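Local coordinates for protein bacteriophage virulence determinant (PDB 6GGR) that is a zinc-binding Salmonella virulence effector of the PipA family, probably a metalloprotease that cleaves NF-kappaB subunits in infected host cells, at residues E147-N152 against Q156-T161; R89-Y94 against V188-I193. All coordinates share one frame; numbering follows the deposited sequence.

Contact 1: E147-N152 against Q156-T161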
loop_
_atom_site.group_PDB
_atom_site.type_symbol
_atom_site.label_atom_id
_atom_site.label_comp_id
_atom_site.label_asym_id
_atom_site.label_seq_id
_atom_site.Cartn_x
_atom_site.Cartn_y
_atom_site.Cartn_z
ATOM N N GLU B 147 6.871 -0.901 8.160
ATOM C CA GLU B 147 5.427 -0.751 8.114
ATOM C C GLU B 147 4.819 -1.685 9.150
ATOM O O GLU B 147 5.355 -2.760 9.432
ATOM C CB GLU B 147 4.878 -1.042 6.714
ATOM C CG GLU B 147 5.294 0.007 5.678
ATOM C CD GLU B 147 4.380 0.037 4.470
ATOM O OE1 GLU B 147 4.714 -0.598 3.447
ATOM O OE2 GLU B 147 3.320 0.691 4.548
ATOM N N TYR B 148 3.723 -1.245 9.719
ATOM C CA TYR B 148 3.111 -1.881 10.858
ATOM C C TYR B 148 1.703 -2.433 10.668
ATOM O O TYR B 148 1.003 -2.006 9.856
ATOM C CB TYR B 148 3.152 -0.905 12.095
ATOM C CG TYR B 148 4.569 -0.592 12.626
ATOM C CD1 TYR B 148 5.341 0.370 12.050
ATOM C CD2 TYR B 148 5.116 -1.284 13.677
ATOM C CE1 TYR B 148 6.564 0.658 12.487
ATOM C CE2 TYR B 148 6.335 -1.018 14.149
ATOM C CZ TYR B 148 7.082 -0.023 13.570
ATOM O OH TYR B 148 8.316 0.225 14.003
ATOM N N TYR B 149 1.387 -3.450 11.434
ATOM C CA TYR B 149 0.017 -3.933 11.480
ATOM C C TYR B 149 -0.447 -3.974 12.929
ATOM O O TYR B 149 0.357 -3.962 13.865
ATOM C CB TYR B 149 -0.127 -5.319 10.817
ATOM C CG TYR B 149 0.540 -6.481 11.533
ATOM C CD1 TYR B 149 -0.077 -7.113 12.604
ATOM C CD2 TYR B 149 1.768 -6.971 11.108
ATOM C CE1 TYR B 149 0.521 -8.188 13.248
ATOM C CE2 TYR B 149 2.374 -8.046 11.746
ATOM C CZ TYR B 149 1.746 -8.649 12.811
ATOM O OH TYR B 149 2.355 -9.713 13.437
ATOM N N GLU B 150 -1.762 -4.012 13.110
ATOM C CA GLU B 150 -2.351 -3.927 14.438
ATOM C C GLU B 150 -2.502 -5.316 15.046
ATOM O O GLU B 150 -2.916 -6.262 14.369
ATOM C CB GLU B 150 -3.707 -3.232 14.373
ATOM C CG GLU B 150 -4.207 -2.749 15.725
ATOM C CD GLU B 150 -5.170 -1.583 15.604
ATOM O OE1 GLU B 150 -6.054 -1.628 14.723
ATOM O OE2 GLU B 150 -5.034 -0.617 16.383
ATOM N N SER B 151 -2.156 -5.431 16.328
ATOM C CA SER B 151 -2.294 -6.674 17.073
ATOM C C SER B 151 -2.712 -6.348 18.498
ATOM O O SER B 151 -2.788 -5.183 18.897
ATOM C CB SER B 151 -0.990 -7.481 17.084
ATOM O OG SER B 151 -0.098 -6.985 18.070
ATOM N N ASN B 152 -2.982 -7.399 19.276
ATOM C CA ASN B 152 -3.320 -7.213 20.682
ATOM C C ASN B 152 -2.106 -6.824 21.514
ATOM O O ASN B 152 -2.274 -6.319 22.629
ATOM C CB ASN B 152 -3.943 -8.487 21.251
ATOM C CG ASN B 152 -5.298 -8.795 20.647
ATOM O OD1 ASN B 152 -6.089 -7.890 20.376
ATOM N ND2 ASN B 152 -5.577 -10.076 20.439
ATOM N N GLN B 156 2.866 -4.172 15.314
ATOM C CA GLN B 156 3.905 -5.118 14.942
ATOM C C GLN B 156 4.460 -4.743 13.578
ATOM O O GLN B 156 3.711 -4.324 12.689
ATOM C CB GLN B 156 3.357 -6.550 14.895
ATOM C CG GLN B 156 2.663 -6.996 16.164
ATOM C CD GLN B 156 3.594 -7.018 17.353
ATOM O OE1 GLN B 156 4.645 -7.656 17.318
ATOM N NE2 GLN B 156 3.221 -6.310 18.412
ATOM N N GLN B 157 5.769 -4.894 13.416
ATOM C CA GLN B 157 6.386 -4.678 12.115
ATOM C C GLN B 157 6.024 -5.813 11.172
ATOM O O GLN B 157 6.022 -6.985 11.561
ATOM C CB GLN B 157 7.907 -4.604 12.234
ATOM C CG GLN B 157 8.435 -3.474 13.084
ATOM C CD GLN B 157 9.910 -3.216 12.839
ATOM O OE1 GLN B 157 10.506 -3.783 11.923
ATOM N NE2 GLN B 157 10.506 -2.356 13.655
ATOM N N PHE B 158 5.718 -5.466 9.925
ATOM C CA PHE B 158 5.658 -6.480 8.883
ATOM C C PHE B 158 7.042 -7.082 8.682
ATOM O O PHE B 158 8.048 -6.368 8.666
ATOM C CB PHE B 158 5.170 -5.877 7.567
ATOM C CG PHE B 158 3.676 -5.757 7.458
ATOM C CD1 PHE B 158 2.894 -6.877 7.261
ATOM C CD2 PHE B 158 3.062 -4.518 7.504
ATOM C CE1 PHE B 158 1.523 -6.773 7.141
ATOM C CE2 PHE B 158 1.690 -4.405 7.382
ATOM C CZ PHE B 158 0.920 -5.540 7.200
ATOM N N ASP B 159 7.094 -8.400 8.536
ATOM C CA ASP B 159 8.321 -9.092 8.175
ATOM C C ASP B 159 8.125 -9.792 6.834
ATOM O O ASP B 159 7.013 -9.884 6.309
ATOM C CB ASP B 159 8.740 -10.093 9.261
ATOM C CG ASP B 159 7.867 -11.337 9.294
ATOM O OD1 ASP B 159 6.637 -11.230 9.095
ATOM O OD2 ASP B 159 8.424 -12.431 9.519
ATOM N N THR B 160 9.233 -10.284 6.280
ATOM C CA THR B 160 9.205 -10.861 4.939
ATOM C C THR B 160 8.185 -11.990 4.851
ATOM O O THR B 160 7.394 -12.057 3.903
ATOM C CB THR B 160 10.601 -11.363 4.564
ATOM O OG1 THR B 160 11.534 -10.284 4.657
ATOM C CG2 THR B 160 10.623 -11.920 3.144
ATOM N N THR B 161 8.186 -12.886 5.837
ATOM C CA THR B 161 7.290 -14.037 5.785
ATOM C C THR B 161 5.837 -13.591 5.681
ATOM O O THR B 161 5.118 -13.998 4.760
ATOM C CB THR B 161 7.502 -14.922 7.010
ATOM O OG1 THR B 161 8.886 -15.283 7.098
ATOM C CG2 THR B 161 6.656 -16.192 6.910
HETATM O O HOH W 1 8.418 -3.595 7.747
#
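The carbonyl oxygen Q156 O takes a hydrogen bond from Y149 N (2.8 Å) and a weaker CA-H...O contact from Y148 CA (3.1 Å). The return bond from Q156 N to Y149 O (2.9 Å) completes a hydrogen-bonded antiparallel pair. Y148 and Q157 form the adjoining non-hydrogen-bonded pair, and beyond them F158 N meets E147 O almost straight (2.8 Å, 173° at the hydrogen). One water links E147 N to F158 O. On one face of this β hairpin the side chains of Y148 and Q157 run alongside each other, with Q157 CG 3.4 Å from Y148 CE2. On the other, Y149 has CG between its backbone N and carbonyl carbon (chi1 68°), which turns a ring face to Q156, whose CB sits over it in a CH-pi contact, 3.6 Å from the centroid. The edge of the same ring meets the face of F158, with the planes 59° apart. S151 OG and Q156 NE2 both bond to G154 O in the turn. E147 OE1 salt-bridges a basic side chain of another protein's chain. Y149 OH reaches P203 O in the C-terminal loop, and D159 caps helix 160-173, whose R162 makes a cation-pi contact with Y149.

Contact 2: R89-Y94 against V188-I193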
loop_
_atom_site.group_PDB
_atom_site.type_symbol
_atom_site.label_atom_id
_atom_site.label_comp_id
_atom_site.label_asym_id
_atom_site.label_seq_id
_atom_site.Cartn_x
_atom_site.Cartn_y
_atom_site.Cartn_z
ATOM N N ARG B 89 -1.571 -25.600 2.398
ATOM C CA ARG B 89 -1.666 -26.685 1.429
ATOM C C ARG B 89 -3.020 -26.682 0.729
ATOM O O ARG B 89 -3.105 -27.019 -0.456
ATOM C CB ARG B 89 -1.413 -28.036 2.111
ATOM C CG ARG B 89 0.046 -28.270 2.515
ATOM C CD ARG B 89 0.341 -29.742 2.834
ATOM N NE ARG B 89 -0.284 -30.205 4.074
ATOM C CZ ARG B 89 0.233 -30.041 5.290
ATOM N NH1 ARG B 89 1.393 -29.411 5.449
ATOM N NH2 ARG B 89 -0.413 -30.502 6.353
ATOM N N ARG B 90 -4.083 -26.291 1.436
ATOM C CA ARG B 90 -5.409 -26.241 0.827
ATOM C C ARG B 90 -5.483 -25.160 -0.244
ATOM O O ARG B 90 -5.929 -25.411 -1.370
ATOM C CB ARG B 90 -6.473 -26.000 1.899
ATOM C CG ARG B 90 -6.644 -27.151 2.877
ATOM C CD ARG B 90 -7.950 -27.054 3.656
ATOM N NE ARG B 90 -7.948 -25.973 4.645
ATOM C CZ ARG B 90 -8.470 -24.764 4.459
ATOM N NH1 ARG B 90 -9.050 -24.442 3.310
ATOM N NH2 ARG B 90 -8.413 -23.862 5.432
ATOM N N LEU B 91 -5.060 -23.942 0.093
ATOM C CA LEU B 91 -5.081 -22.860 -0.885
ATOM C C LEU B 91 -4.207 -23.202 -2.085
ATOM O O LEU B 91 -4.637 -23.078 -3.237
ATOM C CB LEU B 91 -4.630 -21.559 -0.221
ATOM C CG LEU B 91 -5.399 -21.181 1.050
ATOM C CD1 LEU B 91 -4.898 -19.863 1.605
ATOM C CD2 LEU B 91 -6.898 -21.116 0.790
ATOM N N MET B 92 -2.984 -23.671 -1.829
ATOM C CA MET B 92 -2.060 -23.986 -2.916
ATOM C C MET B 92 -2.590 -25.128 -3.775
ATOM O O MET B 92 -2.592 -25.043 -5.009
ATOM C CB MET B 92 -0.688 -24.345 -2.345
ATOM C CG MET B 92 0.356 -24.662 -3.404
ATOM S SD MET B 92 0.757 -23.214 -4.404
ATOM C CE MET B 92 1.438 -23.997 -5.863
ATOM N N ASN B 93 -3.031 -26.215 -3.137
ATOM C CA ASN B 93 -3.541 -27.361 -3.884
ATOM C C ASN B 93 -4.694 -26.947 -4.787
ATOM O O ASN B 93 -4.686 -27.225 -5.991
ATOM C CB ASN B 93 -3.991 -28.464 -2.925
ATOM C CG ASN B 93 -2.831 -29.247 -2.332
ATOM O OD1 ASN B 93 -1.722 -29.237 -2.862
ATOM N ND2 ASN B 93 -3.094 -29.950 -1.232
ATOM N N TYR B 94 -5.706 -26.293 -4.215
ATOM C CA TYR B 94 -6.825 -25.816 -5.020
ATOM C C TYR B 94 -6.329 -24.974 -6.189
ATOM O O TYR B 94 -6.662 -25.238 -7.350
ATOM C CB TYR B 94 -7.781 -25.016 -4.134
ATOM C CG TYR B 94 -9.117 -24.633 -4.752
ATOM C CD1 TYR B 94 -9.357 -24.700 -6.120
ATOM C CD2 TYR B 94 -10.147 -24.187 -3.951
ATOM C CE1 TYR B 94 -10.581 -24.336 -6.643
ATOM C CE2 TYR B 94 -11.342 -23.830 -4.464
ATOM C CZ TYR B 94 -11.568 -23.902 -5.806
ATOM O OH TYR B 94 -12.793 -23.534 -6.307
ATOM N N VAL B 188 -6.058 -11.562 5.516
ATOM C CA VAL B 188 -5.412 -11.431 6.817
ATOM C C VAL B 188 -5.644 -12.687 7.647
ATOM O O VAL B 188 -4.711 -13.249 8.231
ATOM C CB VAL B 188 -5.917 -10.169 7.539
ATOM C CG1 VAL B 188 -5.442 -10.145 8.991
ATOM C CG2 VAL B 188 -5.446 -8.910 6.804
ATOM N N GLU B 189 -6.891 -13.155 7.705
ATOM C CA GLU B 189 -7.194 -14.307 8.547
ATOM C C GLU B 189 -6.438 -15.540 8.068
ATOM O O GLU B 189 -5.820 -16.250 8.869
ATOM C CB GLU B 189 -8.703 -14.557 8.583
ATOM C CG GLU B 189 -9.476 -13.421 9.248
ATOM C CD GLU B 189 -10.724 -13.882 9.973
ATOM O OE1 GLU B 189 -11.102 -15.064 9.830
ATOM O OE2 GLU B 189 -11.330 -13.055 10.689
ATOM N N TYR B 190 -6.464 -15.801 6.758
ATOM C CA TYR B 190 -5.649 -16.873 6.192
ATOM C C TYR B 190 -4.185 -16.703 6.571
ATOM O O TYR B 190 -3.530 -17.650 7.022
ATOM C CB TYR B 190 -5.789 -16.895 4.667
ATOM C CG TYR B 190 -6.913 -17.747 4.122
ATOM C CD1 TYR B 190 -7.152 -19.027 4.610
ATOM C CD2 TYR B 190 -7.724 -17.278 3.097
ATOM C CE1 TYR B 190 -8.174 -19.808 4.099
ATOM C CE2 TYR B 190 -8.750 -18.049 2.583
ATOM C CZ TYR B 190 -8.970 -19.313 3.086
ATOM O OH TYR B 190 -9.989 -20.081 2.573
ATOM N N THR B 191 -3.649 -15.494 6.381
ATOM C CA THR B 191 -2.242 -15.256 6.676
ATOM C C THR B 191 -1.944 -15.509 8.148
ATOM O O THR B 191 -0.942 -16.153 8.481
ATOM C CB THR B 191 -1.858 -13.829 6.269
ATOM O OG1 THR B 191 -2.101 -13.654 4.865
ATOM C CG2 THR B 191 -0.391 -13.552 6.546
ATOM N N ASN B 192 -2.812 -15.033 9.047
ATOM C CA ASN B 192 -2.615 -15.290 10.473
ATOM C C ASN B 192 -2.527 -16.785 10.757
ATOM O O ASN B 192 -1.655 -17.237 11.508
ATOM C CB ASN B 192 -3.750 -14.673 11.289
ATOM C CG ASN B 192 -3.650 -13.160 11.398
ATOM O OD1 ASN B 192 -2.618 -12.561 11.096
ATOM N ND2 ASN B 192 -4.727 -12.538 11.857
ATOM N N ILE B 193 -3.442 -17.567 10.179
ATOM C CA ILE B 193 -3.512 -18.997 10.472
ATOM C C ILE B 193 -2.297 -19.721 9.907
ATOM O O ILE B 193 -1.696 -20.574 10.571
ATOM C CB ILE B 193 -4.815 -19.588 9.913
ATOM C CG1 ILE B 193 -6.023 -18.934 10.586
ATOM C CG2 ILE B 193 -4.842 -21.109 10.111
ATOM C CD1 ILE B 193 -7.343 -19.212 9.888
#
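L91 lays both its methyl groups against Y190, the tight part of the contact. CD1 of L91 stands over the middle of the Y190 ring, 3.9 Å from the centroid and 13° off the normal, a CH-pi contact. The other branch reaches the phenol end, with L91 CD2 3.6 Å from Y190 CZ and 3.7 Å from Y190 OH. With CG anti to the carbonyl carbon (chi1 -54°), the leucine spreads its fork along one ring face from Y190 CG to the hydroxyl. R90 forms the looser side: its NH2 comes near the edge of the ring, 4.3 Å from Y190 CE1, and no hydrogen bond crosses between the segments. Even this side is buried. D30 ties the two polar ends together: D30 OD1 accepts a hydrogen bond from Y190 OH, which anchors the hydroxyl end of the ring, and forms a salt bridge with R90 NH1, while A33 O also binds R90 NH1. The backbones stay well apart, 9.3 Å between L91 CA and Y190 CA, so helices 86-100 and 186-197 meet through side chains. Helix 24-30 packs on both L91 and Y190 through H29, and helix 160-173 reaches the same pair with T173 and V169.

Contact 1 is nested along the chain inside the loop closed by contact 2: helix 86-100 comes first, then the hairpin of strands 148-149 and 156-157, then helix 186-197. Their centres lie about 18 Å apart and their nearest atoms about 6 Å, without touching. Helix 160-173 relates them, since it starts within contact 1 and packs against L91 and Y190 of contact 2. It carries the zinc ligands H166 and H170, with D177 shortly after it, although no zinc is bound to this chain here. The side chains of F158 and Y190 lie about 6 and 8 Å from that of H166, so the partly buried hairpin and the buried helix pair are both close to the metal-binding residues.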